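Local coordinates for protein Fc fragment of IgE receptor II (Bos taurus, PDB 6PWS) that probably acts as a glycan-binding receptor, CD23, whose C-type lectin domain holds mannose-type sugars at a calcium ion, at residues A[6-10]-A[130-134]; A[15-21]-A[51-56]; A[40-46]-A[126-130]. All blocks are in the same frame, centred on the assembly; numbering follows the deposited sequence. Where two conformers were deposited one is given.

Overall arrangement
Interactions 1 and 3 both use strand 123-131; interaction 2 lies on its sheet neighbour, strand 19-25. Interaction 1 joins the first and last modelled residues, and interaction 2 is nested inside the loop it closes. The disulfide from Cys9 SG to Cys20 SG (2.0 Å) ties them together. Interactions 1 and 3 share Arg130, with centres about 13 Å apart. Interactions 2 and 3, with centres about 12 Å apart, cross along the chain. They meet in a salt bridge from Lys19 NZ to Asp129 OD2 (2.7 Å). None holds a residue of the two calcium sites or of the mannoside pocket, which Glu95, Asn97, Glu103, Asn115 and Asp116 form around one calcium ion.

Interaction 1 of 3, residues A[6-10]-A[130-134]; sequences CNTCP and RLATC
Thr8 and Thr133 exchange two backbone hydrogen bonds. Thr8 N gives to Thr133 O at 2.9 Å, and Thr133 N gives to Thr8 O at 3.0 Å. They form a single antiparallel bridge. Asn7 faces Thr133 as well, which makes this a classic beta bulge. Water adds to the hold. One water joins Asn7 N to Thr8 OG1 and bonds weakly to Cys134 OXT. A second links Thr8 OG1 to Cys134 O. A third spans Thr8 O and Thr133 OG1. With chi1 at -66°, Thr8 OG1 lies beside its own backbone N, where it meets two of these waters. Next to the bridge, Cys6 SG is bonded to Cys134 SG at 2.0 Å, with chi3 at 90°, a relaxed disulfide geometry. Packing is light. Ala132 CB presses on the backbone, 3.4 Å from Cys6 O. At the other end Pro10 CG lies 3.7 Å from Arg130 NE, while Arg130 NH1 bonds to His41 O. Ala132 and Cys9 both touch Tyr15 of strand 14-16. The contact lies at the surface. One covalent link and two direct backbone bonds, with three bridging waters, join the chain ends and tie the first modelled residue to the last, Cys134.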
ATOM      1  N   CYS A   6     -16.567  10.190  13.652  1.00 21.20           N
ATOM      2  CA  CYS A   6     -16.822   9.594  12.341  1.00 20.48           C
ATOM      3  C   CYS A   6     -15.884   8.411  12.108  1.00 19.29           C
ATOM      4  O   CYS A   6     -14.737   8.568  11.670  1.00 19.62           O
ATOM      5  CB  CYS A   6     -16.680  10.648  11.241  1.00 20.80           C
ATOM      6  SG  CYS A   6     -17.863  12.021  11.403  1.00 20.76           S
ATOM      7  N   ASN A   7     -16.391   7.214  12.410  1.00 17.97           N
ATOM      8  CA  ASN A   7     -15.599   5.990  12.369  1.00 17.52           C
ATOM      9  C   ASN A   7     -16.324   4.875  11.621  1.00 16.08           C
ATOM     10  O   ASN A   7     -16.076   3.690  11.866  1.00 16.60           O
ATOM     11  CB  ASN A   7     -15.215   5.538  13.780  1.00 19.48           C
ATOM     12  CG  ASN A   7     -16.405   5.060  14.586  1.00 21.55           C
ATOM     13  OD1 ASN A   7     -17.555   5.316  14.238  1.00 21.58           O
ATOM     14  ND2 ASN A   7     -16.131   4.352  15.674  1.00 22.68           N
ATOM     15  N   THR A   8     -17.205   5.234  10.696  1.00 15.42           N
ATOM     16  CA  THR A   8     -17.946   4.251   9.920  1.00 15.50           C
ATOM     17  C   THR A   8     -17.166   3.871   8.670  1.00 14.25           C
ATOM     18  O   THR A   8     -16.552   4.722   8.016  1.00 14.26           O
ATOM     19  CB  THR A   8     -19.320   4.809   9.548  1.00 16.93           C
ATOM     20  OG1 THR A   8     -20.092   4.972  10.741  1.00 17.69           O
ATOM     21  CG2 THR A   8     -20.055   3.875   8.603  1.00 17.57           C
ATOM     22  N   CYS A   9     -17.183   2.584   8.356  1.00 13.81           N
ATOM     23  CA  CYS A   9     -16.520   2.030   7.189  1.00 13.18           C
ATOM     24  C   CYS A   9     -17.501   1.160   6.424  1.00 13.50           C
ATOM     25  O   CYS A   9     -18.472   0.650   6.996  1.00 14.47           O
ATOM     26  CB  CYS A   9     -15.316   1.182   7.622  1.00 12.26           C
ATOM     27  SG  CYS A   9     -14.003   2.122   8.435  1.00 11.37           S
ATOM     28  N   PRO A  10     -17.269   0.958   5.127  1.00 14.47           N
ATOM     29  CA  PRO A  10     -18.111   0.025   4.376  1.00 15.23           C
ATOM     30  C   PRO A  10     -17.976  -1.386   4.934  1.00 15.25           C
ATOM     31  O   PRO A  10     -17.002  -1.733   5.613  1.00 14.43           O
ATOM     32  CB  PRO A  10     -17.569   0.119   2.942  1.00 15.86           C
ATOM     33  CG  PRO A  10     -16.757   1.375   2.900  1.00 15.76           C
ATOM     34  CD  PRO A  10     -16.211   1.542   4.282  1.00 15.29           C
ATOM     35  N   ARG A 130      -9.635   4.311   2.553  1.00  6.99           N
ATOM     36  CA  ARG A 130     -10.664   5.311   2.363  1.00  8.06           C
ATOM     37  C   ARG A 130     -10.716   6.129   3.644  1.00  8.78           C
ATOM     38  O   ARG A 130     -10.290   5.674   4.711  1.00  9.43           O
ATOM     39  CB  ARG A 130     -12.056   4.684   2.244  1.00  9.90           C
ATOM     40  CG  ARG A 130     -12.433   4.188   0.880  1.00 11.20           C
ATOM     41  CD  ARG A 130     -13.758   3.421   0.916  1.00 12.20           C
ATOM     42  NE  ARG A 130     -14.878   4.171   1.493  1.00 13.07           N
ATOM     43  CZ  ARG A 130     -15.720   4.950   0.810  1.00 13.81           C
ATOM     44  NH1 ARG A 130     -15.579   5.121  -0.499  1.00 14.05           N
ATOM     45  NH2 ARG A 130     -16.715   5.565   1.444  1.00 14.35           N
ATOM     46  N   LEU A 131     -11.267   7.332   3.559  1.00  9.92           N
ATOM     47  CA  LEU A 131     -11.575   8.073   4.771  0.78 10.71           C
ATOM     48  C   LEU A 131     -12.820   7.485   5.425  1.00 11.09           C
ATOM     49  O   LEU A 131     -13.764   7.071   4.747  1.00 12.00           O
ATOM     50  CB  LEU A 131     -11.833   9.543   4.454  0.78 11.62           C
ATOM     51  CG  LEU A 131     -10.694  10.252   3.724  0.78 12.57           C
ATOM     52  CD1 LEU A 131     -11.061  11.710   3.478  0.78 13.38           C
ATOM     53  CD2 LEU A 131      -9.388  10.138   4.489  0.78 13.71           C
ATOM     54  N   ALA A 132     -12.820   7.434   6.750  1.00 11.37           N
ATOM     55  CA  ALA A 132     -14.011   6.992   7.454  1.00 12.04           C
ATOM     56  C   ALA A 132     -15.108   8.045   7.313  1.00 12.65           C
ATOM     57  O   ALA A 132     -14.838   9.244   7.189  1.00 12.75           O
ATOM     58  CB  ALA A 132     -13.692   6.760   8.925  1.00 12.55           C
ATOM     59  N   THR A 133     -16.353   7.580   7.306  1.00 13.70           N
ATOM     60  CA  THR A 133     -17.525   8.436   7.205  1.00 15.02           C
ATOM     61  C   THR A 133     -18.228   8.475   8.558  1.00 15.51           C
ATOM     62  O   THR A 133     -17.797   7.845   9.531  1.00 16.11           O
ATOM     63  CB  THR A 133     -18.450   7.941   6.091  1.00 16.21           C
ATOM     64  OG1 THR A 133     -18.857   6.595   6.364  1.00 16.63           O
ATOM     65  CG2 THR A 133     -17.740   7.989   4.744  1.00 16.85           C
ATOM     66  N   CYS A 134     -19.328   9.217   8.620  1.00 16.05           N
ATOM     67  CA  CYS A 134     -19.980   9.467   9.899  1.00 17.50           C
ATOM     68  C   CYS A 134     -21.211   8.593  10.121  1.00 19.02           C
ATOM     69  O   CYS A 134     -21.812   8.061   9.185  1.00 19.61           O
ATOM     70  CB  CYS A 134     -20.340  10.949  10.017  1.00 18.16           C
ATOM     71  SG  CYS A 134     -18.931  12.037   9.668  1.00 19.18           S
ATOM     72  OXT CYS A 134     -21.625   8.389  11.263  1.00 19.96           O
TER
HETATM   73  O   HOH W   1     -19.429   6.956  12.532  1.00 21.55           O
HETATM   74  O   HOH W   2     -17.921   4.386   5.105  1.00 24.59           O
HETATM   75  O   HOH W   3     -22.896   5.881  10.671  1.00 30.13           O

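Interaction 2 of 3, residues A[15-21]-A[51-56]; sequences YFQKKCY and EEQDFL
Phe16 meets Phe55 from its CB outward. Phe16 CB sits over the face of the Phe55 ring, 3.7 Å from its centroid. Phe16 CG follows at 3.6 Å from Phe55 CD2. The two rings run nearly parallel, with planes at 18°, but are slid so far apart that they barely overlap. In return Phe55 CB stands over the centre of the Phe16 ring. With CG anti to the backbone N in both (chi1 179° in Phe16, 168° in Phe55), each CB can face the other ring. At the tip, Phe16 CZ reaches the helix backbone, 3.6 Å from Glu51 O. Phe55 CE1 lies over the Tyr21 ring, 3.5 Å from Tyr21 CD1, and completes an aromatic cluster. Beside it, Glu52 OE2 takes two bonds. Lys19 NZ meets the syn lone pair of Glu52 OE2 at 2.8 Å in a salt bridge. Tyr21 OH donates to Glu52 OE2 at 2.6 Å from the anti side, tilted out of the carboxylate plane. Lys19 also pairs with Asp129, and Glu52 OE1 accepts from His48 N. A type I' turn joins strands 14-16 and 19-25 into a hairpin, here packed on helix 50-59. Such an N-terminal hairpin, with the Cys9-Cys20 disulfide tying the preceding loop to its second strand, is typical of long-form C-type lectin domains.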
ATOM      1  N   TYR A  15     -11.764  -0.200  10.525  1.00  8.01           N
ATOM      2  CA  TYR A  15     -11.543   1.176  10.951  1.00  8.71           C
ATOM      3  C   TYR A  15     -10.252   1.341  11.757  1.00  8.94           C
ATOM      4  O   TYR A  15      -9.966   0.554  12.668  1.00 10.32           O
ATOM      5  CB  TYR A  15     -12.725   1.653  11.814  1.00  9.41           C
ATOM      6  CG  TYR A  15     -12.427   3.017  12.392  1.00 10.32           C
ATOM      7  CD1 TYR A  15     -12.488   4.148  11.591  1.00 10.91           C
ATOM      8  CD2 TYR A  15     -12.006   3.172  13.708  1.00 11.39           C
ATOM      9  CE1 TYR A  15     -12.163   5.388  12.081  1.00 11.33           C
ATOM     10  CE2 TYR A  15     -11.679   4.419  14.210  1.00 11.93           C
ATOM     11  CZ  TYR A  15     -11.766   5.522  13.388  1.00 11.79           C
ATOM     12  OH  TYR A  15     -11.431   6.771  13.847  1.00 12.71           O
ATOM     13  N   PHE A  16      -9.496   2.399  11.450  1.00  8.64           N
ATOM     14  CA  PHE A  16      -8.378   2.814  12.298  1.00  9.06           C
ATOM     15  C   PHE A  16      -8.121   4.298  12.087  1.00  9.18           C
ATOM     16  O   PHE A  16      -7.895   4.731  10.950  1.00  8.98           O
ATOM     17  CB  PHE A  16      -7.102   2.017  11.999  1.00  9.50           C
ATOM     18  CG  PHE A  16      -5.925   2.439  12.839  1.00 10.04           C
ATOM     19  CD1 PHE A  16      -5.795   1.989  14.143  1.00 11.13           C
ATOM     20  CD2 PHE A  16      -4.950   3.287  12.331  1.00 10.76           C
ATOM     21  CE1 PHE A  16      -4.723   2.371  14.924  1.00 12.30           C
ATOM     22  CE2 PHE A  16      -3.883   3.679  13.114  1.00 11.50           C
ATOM     23  CZ  PHE A  16      -3.768   3.215  14.408  1.00 12.49           C
ATOM     24  N   GLN A  17      -8.151   5.072  13.177  1.00 10.44           N
ATOM     25  CA  GLN A  17      -7.748   6.480  13.186  1.00 11.16           C
ATOM     26  C   GLN A  17      -8.162   7.253  11.938  1.00 11.24           C
ATOM     27  O   GLN A  17      -7.320   7.695  11.143  1.00 11.87           O
ATOM     28  CB  GLN A  17      -6.246   6.612  13.461  1.00 12.73           C
ATOM     29  CG  GLN A  17      -5.868   6.106  14.841  1.00 15.44           C
ATOM     30  CD  GLN A  17      -4.437   6.415  15.226  1.00 18.16           C
ATOM     31  OE1 GLN A  17      -3.660   6.954  14.432  1.00 19.04           O
ATOM     32  NE2 GLN A  17      -4.080   6.075  16.459  1.00 19.14           N
ATOM     33  N   LYS A  18      -9.469   7.446  11.789  1.00 11.27           N
ATOM     34  CA  LYS A  18     -10.092   8.314  10.794  1.00 12.05           C
ATOM     35  C   LYS A  18     -10.136   7.684   9.410  1.00 10.56           C
ATOM     36  O   LYS A  18     -10.645   8.326   8.479  1.00 11.62           O
ATOM     37  CB  LYS A  18      -9.419   9.689  10.675  1.00 15.64           C
ATOM     38  CG  LYS A  18      -9.136  10.339  11.995  1.00 19.18           C
ATOM     39  CD  LYS A  18      -8.058  11.370  11.819  1.00 22.26           C
ATOM     40  CE  LYS A  18      -8.087  12.368  12.935  1.00 24.21           C
ATOM     41  NZ  LYS A  18      -7.549  11.884  14.232  1.00 25.37           N
ATOM     42  N   LYS A  19      -9.614   6.475   9.236  1.00  8.95           N
ATOM     43  CA  LYS A  19      -9.566   5.834   7.937  1.00  8.13           C
ATOM     44  C   LYS A  19     -10.139   4.428   8.033  1.00  7.60           C
ATOM     45  O   LYS A  19     -10.310   3.865   9.118  1.00  7.94           O
ATOM     46  CB  LYS A  19      -8.128   5.825   7.379  1.00  7.67           C
ATOM     47  CG  LYS A  19      -7.649   7.220   6.971  1.00  8.21           C
ATOM     48  CD  LYS A  19      -6.177   7.257   6.555  1.00  7.68           C
ATOM     49  CE  LYS A  19      -5.898   6.385   5.338  1.00  7.04           C
ATOM     50  NZ  LYS A  19      -4.491   6.545   4.864  1.00  6.53           N
ATOM     51  N   CYS A  20     -10.433   3.881   6.860  1.00  7.98           N
ATOM     52  CA  CYS A  20     -10.925   2.526   6.686  1.00  7.90           C
ATOM     53  C   CYS A  20      -9.972   1.794   5.759  1.00  6.78           C
ATOM     54  O   CYS A  20      -9.483   2.379   4.786  1.00  7.36           O
ATOM     55  CB  CYS A  20     -12.304   2.554   6.034  1.00  9.30           C
ATOM     56  SG  CYS A  20     -13.532   3.472   6.988  1.00 10.61           S
ATOM     57  N   TYR A  21      -9.761   0.506   6.036  1.00  6.10           N
ATOM     58  CA  TYR A  21      -8.759  -0.288   5.337  1.00  5.80           C
ATOM     59  C   TYR A  21      -9.367  -1.585   4.833  1.00  5.77           C
ATOM     60  O   TYR A  21     -10.169  -2.227   5.525  1.00  6.76           O
ATOM     61  CB  TYR A  21      -7.557  -0.567   6.259  1.00  5.69           C
ATOM     62  CG  TYR A  21      -6.900   0.704   6.756  1.00  5.80           C
ATOM     63  CD1 TYR A  21      -7.394   1.376   7.862  1.00  5.99           C
ATOM     64  CD2 TYR A  21      -5.796   1.242   6.106  1.00  5.78           C
ATOM     65  CE1 TYR A  21      -6.807   2.554   8.311  1.00  6.48           C
ATOM     66  CE2 TYR A  21      -5.192   2.415   6.554  1.00  5.95           C
ATOM     67  CZ  TYR A  21      -5.702   3.063   7.660  1.00  5.99           C
ATOM     68  OH  TYR A  21      -5.134   4.217   8.159  1.00  6.71           O
ATOM     69  N   GLU A  51       2.048   5.048  13.778  1.00  5.94           N
ATOM     70  CA  GLU A  51       0.869   4.376  14.320  1.00  6.72           C
ATOM     71  C   GLU A  51       0.073   3.702  13.206  1.00  5.97           C
ATOM     72  O   GLU A  51      -0.405   2.567  13.358  1.00  6.25           O
ATOM     73  CB  GLU A  51       0.003   5.384  15.076  1.00  8.90           C
ATOM     74  CG  GLU A  51       0.666   5.991  16.316  1.00 11.06           C
ATOM     75  CD  GLU A  51       1.663   7.124  16.036  1.00 12.07           C
ATOM     76  OE1 GLU A  51       1.707   7.660  14.904  1.00 10.86           O
ATOM     77  OE2 GLU A  51       2.409   7.479  16.979  1.00 15.07           O
ATOM     78  N   GLU A  52      -0.071   4.389  12.072  1.00  5.39           N
ATOM     79  CA  GLU A  52      -0.742   3.793  10.922  1.00  5.34           C
ATOM     80  C   GLU A  52       0.057   2.607  10.395  1.00  4.88           C
ATOM     81  O   GLU A  52      -0.506   1.548  10.081  1.00  5.11           O
ATOM     82  CB  GLU A  52      -0.948   4.865   9.851  1.00  5.51           C
ATOM     83  CG  GLU A  52      -1.708   4.384   8.633  1.00  5.75           C
ATOM     84  CD  GLU A  52      -2.098   5.508   7.681  1.00  5.71           C
ATOM     85  OE1 GLU A  52      -1.365   6.532   7.608  1.00  6.64           O
ATOM     86  OE2 GLU A  52      -3.144   5.353   7.006  1.00  6.34           O
ATOM     87  N   GLN A  53       1.382   2.761  10.286  1.00  4.54           N
ATOM     88  CA  GLN A  53       2.195   1.630   9.862  1.00  4.69           C
ATOM     89  C   GLN A  53       2.043   0.451  10.815  1.00  4.66           C
ATOM     90  O   GLN A  53       1.964  -0.697  10.372  1.00  5.23           O
ATOM     91  CB  GLN A  53       3.664   2.032   9.747  1.00  4.51           C
ATOM     92  CG  GLN A  53       4.554   0.868   9.304  1.00  4.66           C
ATOM     93  CD  GLN A  53       4.224   0.390   7.900  1.00  4.40           C
ATOM     94  OE1 GLN A  53       4.295   1.164   6.946  1.00  4.96           O
ATOM     95  NE2 GLN A  53       3.883  -0.885   7.763  1.00  5.26           N
ATOM     96  N   ASP A  54       2.014   0.698  12.129  1.00  5.00           N
ATOM     97  CA  ASP A  54       1.893  -0.391  13.097  1.00  5.78           C
ATOM     98  C   ASP A  54       0.591  -1.160  12.881  1.00  5.11           C
ATOM     99  O   ASP A  54       0.570  -2.399  12.930  1.00  5.34           O
ATOM    100  CB  ASP A  54       1.972   0.202  14.514  1.00  7.11           C
ATOM    101  CG  ASP A  54       1.611  -0.786  15.611  1.00 10.04           C
ATOM    102  OD1 ASP A  54       2.425  -1.690  15.872  1.00 12.19           O
ATOM    103  OD2 ASP A  54       0.535  -0.647  16.249  1.00 11.34           O
ATOM    104  N   PHE A  55      -0.507  -0.438  12.641  1.00  5.11           N
ATOM    105  CA  PHE A  55      -1.787  -1.082  12.356  1.00  5.20           C
ATOM    106  C   PHE A  55      -1.645  -2.044  11.182  1.00  4.91           C
ATOM    107  O   PHE A  55      -2.139  -3.177  11.213  1.00  5.15           O
ATOM    108  CB  PHE A  55      -2.840   0.005  12.081  1.00  5.64           C
ATOM    109  CG  PHE A  55      -4.131  -0.514  11.496  1.00  5.78           C
ATOM    110  CD1 PHE A  55      -4.326  -0.508  10.123  1.00  6.32           C
ATOM    111  CD2 PHE A  55      -5.148  -1.017  12.300  1.00  6.19           C
ATOM    112  CE1 PHE A  55      -5.500  -0.986   9.568  1.00  7.00           C
ATOM    113  CE2 PHE A  55      -6.323  -1.501  11.742  1.00  6.62           C
ATOM    114  CZ  PHE A  55      -6.496  -1.484  10.377  1.00  7.14           C
ATOM    115  N   LEU A  56      -0.976  -1.587  10.119  1.00  4.40           N
ATOM    116  CA  LEU A  56      -0.796  -2.381   8.904  1.00  4.59           C
ATOM    117  C   LEU A  56       0.183  -3.533   9.111  1.00  4.61           C
ATOM    118  O   LEU A  56      -0.088  -4.661   8.685  1.00  5.38           O
ATOM    119  CB  LEU A  56      -0.327  -1.473   7.762  1.00  4.59           C
ATOM    120  CG  LEU A  56      -1.358  -0.421   7.335  1.00  5.46           C
ATOM    121  CD1 LEU A  56      -0.719   0.567   6.384  1.00  6.83           C
ATOM    122  CD2 LEU A  56      -2.596  -1.054   6.717  1.00  6.49           C
TER
HETATM  123  O   HOH W   4      -0.814   8.755  14.311  1.00 24.46           O
HETATM  124  O   HOH W   5      -2.944   8.724   6.688  1.00 10.55           O

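Interaction 3 of 3, residues A[40-46]-A[126-130]; sequences LHGRLVS and WVCDR
Short strand 43-44 pairs antiparallel with the last strand of the C-type lectin fold, next to the Cys37-Cys128 disulfide that joins helix 30-39 to that strand. Arg43 and Asp129 form a hydrogen-bonded pair: Arg43 N gives to Asp129 O at 3.1 Å, and Asp129 N gives to Arg43 O at 2.8 Å. Val45 N then bonds to Val127 O at 2.9 Å. Asp129 carries the contact onward with its side chain. Its CG lies between the backbone N and the carbonyl carbon (chi1 69°), which brings the carboxylate up to the chain after the strand. Ser46 N meets Asp129 OD2 at 2.9 Å, a nearly straight bond that arrives from above the carboxylate plane. A water bonds to Asp129 OD1, Leu44 O and Ser46 OG. Lys19 NZ lies between the carboxylates of Asp129 and Glu52, which probably eases their mutual repulsion. Val45 and Val127 lie side by side, with Val45 CG1 3.8 Å from Val127 CB. At the other end Arg130 bends at its third torsion (55°). Its NH1 then reaches His41 O at 2.8 Å, in the guanidinium plane. His41 is the C-prime residue of a Schellman motif that ends helix 30-39. The last strand also bonds to strands 19-25 and 65-67. Helix 30-39 packs on Trp126 and Leu44, while Val45 touches Tyr21 and Ile67.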
ATOM      1  N   LEU A  40     -13.783  -1.024  -5.371  1.00 11.88           N
ATOM      2  CA  LEU A  40     -14.340  -0.989  -4.026  1.00 13.18           C
ATOM      3  C   LEU A  40     -14.440   0.431  -3.485  1.00 13.60           C
ATOM      4  O   LEU A  40     -14.699   0.613  -2.292  1.00 14.76           O
ATOM      5  CB  LEU A  40     -13.506  -1.867  -3.088  1.00 14.24           C
ATOM      6  CG  LEU A  40     -13.347  -3.322  -3.540  1.00 15.43           C
ATOM      7  CD1 LEU A  40     -12.334  -4.050  -2.671  1.00 16.34           C
ATOM      8  CD2 LEU A  40     -14.688  -4.035  -3.521  1.00 16.21           C
ATOM      9  N   HIS A  41     -14.235   1.426  -4.350  1.00 13.05           N
ATOM     10  CA  HIS A  41     -14.347   2.859  -4.044  0.52 13.00           C
ATOM     11  C   HIS A  41     -13.333   3.313  -3.002  1.00 11.73           C
ATOM     12  O   HIS A  41     -13.594   4.191  -2.173  1.00 13.13           O
ATOM     13  CB  HIS A  41     -15.766   3.304  -3.716  0.52 13.95           C
ATOM     14  CG  HIS A  41     -16.625   3.446  -4.931  0.52 13.90           C
ATOM     15  ND1 HIS A  41     -17.855   2.842  -5.032  0.52 14.17           N
ATOM     16  CD2 HIS A  41     -16.425   4.094  -6.106  0.52 13.94           C
ATOM     17  CE1 HIS A  41     -18.383   3.115  -6.213  0.52 14.12           C
ATOM     18  NE2 HIS A  41     -17.535   3.873  -6.884  0.52 14.32           N
ATOM     19  N   GLY A  42     -12.131   2.755  -3.099  1.00  8.84           N
ATOM     20  CA  GLY A  42     -10.981   3.231  -2.361  1.00  7.12           C
ATOM     21  C   GLY A  42      -9.776   3.363  -3.271  1.00  6.61           C
ATOM     22  O   GLY A  42      -9.910   3.352  -4.500  1.00  8.07           O
ATOM     23  N   ARG A  43      -8.592   3.487  -2.669  1.00  5.71           N
ATOM     24  CA  ARG A  43      -7.338   3.513  -3.407  1.00  5.46           C
ATOM     25  C   ARG A  43      -6.328   2.667  -2.643  1.00  4.79           C
ATOM     26  O   ARG A  43      -6.451   2.471  -1.433  1.00  5.18           O
ATOM     27  CB  ARG A  43      -6.767   4.935  -3.546  1.00  5.37           C
ATOM     28  CG  ARG A  43      -7.647   5.945  -4.283  1.00  5.95           C
ATOM     29  CD  ARG A  43      -6.809   7.123  -4.738  1.00  5.87           C
ATOM     30  NE  ARG A  43      -7.580   8.203  -5.346  1.00  6.01           N
ATOM     31  CZ  ARG A  43      -8.102   9.230  -4.682  1.00  6.23           C
ATOM     32  NH1 ARG A  43      -7.952   9.339  -3.365  1.00  6.88           N
ATOM     33  NH2 ARG A  43      -8.776  10.153  -5.349  1.00  6.05           N
ATOM     34  N   LEU A  44      -5.292   2.193  -3.330  1.00  4.75           N
ATOM     35  CA  LEU A  44      -4.192   1.540  -2.626  1.00  4.24           C
ATOM     36  C   LEU A  44      -3.703   2.451  -1.502  1.00  4.49           C
ATOM     37  O   LEU A  44      -3.617   3.678  -1.653  1.00  4.94           O
ATOM     38  CB  LEU A  44      -3.059   1.218  -3.603  1.00  4.53           C
ATOM     39  CG  LEU A  44      -3.282  -0.012  -4.496  1.00  4.78           C
ATOM     40  CD1 LEU A  44      -2.269  -0.003  -5.643  1.00  5.52           C
ATOM     41  CD2 LEU A  44      -3.159  -1.295  -3.681  1.00  5.40           C
ATOM     42  N   VAL A  45      -3.352   1.818  -0.373  1.00  4.27           N
ATOM     43  CA  VAL A  45      -3.159   2.521   0.892  1.00  4.25           C
ATOM     44  C   VAL A  45      -1.990   3.498   0.854  1.00  3.88           C
ATOM     45  O   VAL A  45      -0.916   3.223   0.296  1.00  4.32           O
ATOM     46  CB  VAL A  45      -2.992   1.494   2.039  1.00  4.40           C
ATOM     47  CG1 VAL A  45      -1.724   0.646   1.874  1.00  4.32           C
ATOM     48  CG2 VAL A  45      -3.003   2.148   3.413  1.00  4.84           C
ATOM     49  N   SER A  46      -2.191   4.632   1.532  1.00  4.04           N
ATOM     50  CA  SER A  46      -1.153   5.627   1.756  1.00  4.17           C
ATOM     51  C   SER A  46      -0.856   5.720   3.252  1.00  4.23           C
ATOM     52  O   SER A  46      -1.778   5.694   4.069  1.00  5.81           O
ATOM     53  CB  SER A  46      -1.605   6.998   1.243  1.00  4.61           C
ATOM     54  OG  SER A  46      -1.956   6.979  -0.133  1.00  5.07           O
ATOM     55  N   TRP A 126      -2.982  -7.059  -1.088  1.00  4.59           N
ATOM     56  CA  TRP A 126      -2.998  -5.660  -1.505  1.00  4.92           C
ATOM     57  C   TRP A 126      -3.891  -4.953  -0.495  1.00  5.37           C
ATOM     58  O   TRP A 126      -4.835  -5.568   0.015  1.00  7.62           O
ATOM     59  CB  TRP A 126      -3.461  -5.496  -2.980  1.00  5.83           C
ATOM     60  CG  TRP A 126      -4.511  -6.512  -3.419  1.00  6.32           C
ATOM     61  CD1 TRP A 126      -4.283  -7.799  -3.852  1.00  6.18           C
ATOM     62  CD2 TRP A 126      -5.935  -6.338  -3.423  1.00  6.49           C
ATOM     63  NE1 TRP A 126      -5.475  -8.431  -4.094  1.00  6.97           N
ATOM     64  CE2 TRP A 126      -6.499  -7.552  -3.854  1.00  6.73           C
ATOM     65  CE3 TRP A 126      -6.787  -5.266  -3.115  1.00  7.06           C
ATOM     66  CZ2 TRP A 126      -7.868  -7.730  -3.972  1.00  7.86           C
ATOM     67  CZ3 TRP A 126      -8.146  -5.447  -3.235  1.00  7.88           C
ATOM     68  CH2 TRP A 126      -8.674  -6.666  -3.664  1.00  8.25           C
ATOM     69  N   VAL A 127      -3.561  -3.714  -0.143  1.00  4.51           N
ATOM     70  CA  VAL A 127      -4.287  -3.005   0.905  1.00  4.46           C
ATOM     71  C   VAL A 127      -4.822  -1.704   0.330  1.00  4.58           C
ATOM     72  O   VAL A 127      -4.067  -0.946  -0.285  1.00  4.72           O
ATOM     73  CB  VAL A 127      -3.396  -2.728   2.133  1.00  5.25           C
ATOM     74  CG1 VAL A 127      -4.199  -2.050   3.224  1.00  5.99           C
ATOM     75  CG2 VAL A 127      -2.748  -4.020   2.641  1.00  6.15           C
ATOM     76  N   CYS A 128      -6.115  -1.448   0.545  1.00  4.70           N
ATOM     77  CA  CYS A 128      -6.759  -0.212   0.138  1.00  5.17           C
ATOM     78  C   CYS A 128      -7.105   0.626   1.361  1.00  5.00           C
ATOM     79  O   CYS A 128      -7.284   0.097   2.468  1.00  5.60           O
ATOM     80  CB  CYS A 128      -8.083  -0.462  -0.605  1.00  5.55           C
ATOM     81  SG  CYS A 128      -8.110  -1.829  -1.786  1.00  6.04           S
ATOM     82  N   ASP A 129      -7.290   1.928   1.141  1.00  5.29           N
ATOM     83  CA  ASP A 129      -7.846   2.787   2.175  1.00  5.41           C
ATOM     84  C   ASP A 129      -8.904   3.725   1.606  1.00  5.89           C
ATOM     85  O   ASP A 129      -9.082   3.874   0.388  1.00  6.27           O
ATOM     86  CB  ASP A 129      -6.771   3.519   3.015  1.00  5.55           C
ATOM     87  CG  ASP A 129      -5.991   4.594   2.259  1.00  5.81           C
ATOM     88  OD1 ASP A 129      -6.503   5.136   1.268  1.00  7.10           O
ATOM     89  OD2 ASP A 129      -4.850   4.891   2.704  1.00  6.22           O
ATOM     90  N   ARG A 130      -9.635   4.311   2.553  1.00  6.99           N
ATOM     91  CA  ARG A 130     -10.664   5.311   2.363  1.00  8.06           C
ATOM     92  C   ARG A 130     -10.716   6.129   3.644  1.00  8.78           C
ATOM     93  O   ARG A 130     -10.290   5.674   4.711  1.00  9.43           O
ATOM     94  CB  ARG A 130     -12.056   4.684   2.244  1.00  9.90           C
ATOM     95  CG  ARG A 130     -12.433   4.188   0.880  1.00 11.20           C
ATOM     96  CD  ARG A 130     -13.758   3.421   0.916  1.00 12.20           C
ATOM     97  NE  ARG A 130     -14.878   4.171   1.493  1.00 13.07           N
ATOM     98  CZ  ARG A 130     -15.720   4.950   0.810  1.00 13.81           C
ATOM     99  NH1 ARG A 130     -15.579   5.121  -0.499  1.00 14.05           N
ATOM    100  NH2 ARG A 130     -16.715   5.565   1.444  1.00 14.35           N
TER
HETATM  101  O   HOH W   6      -4.565   6.010  -0.489  1.00  5.63           O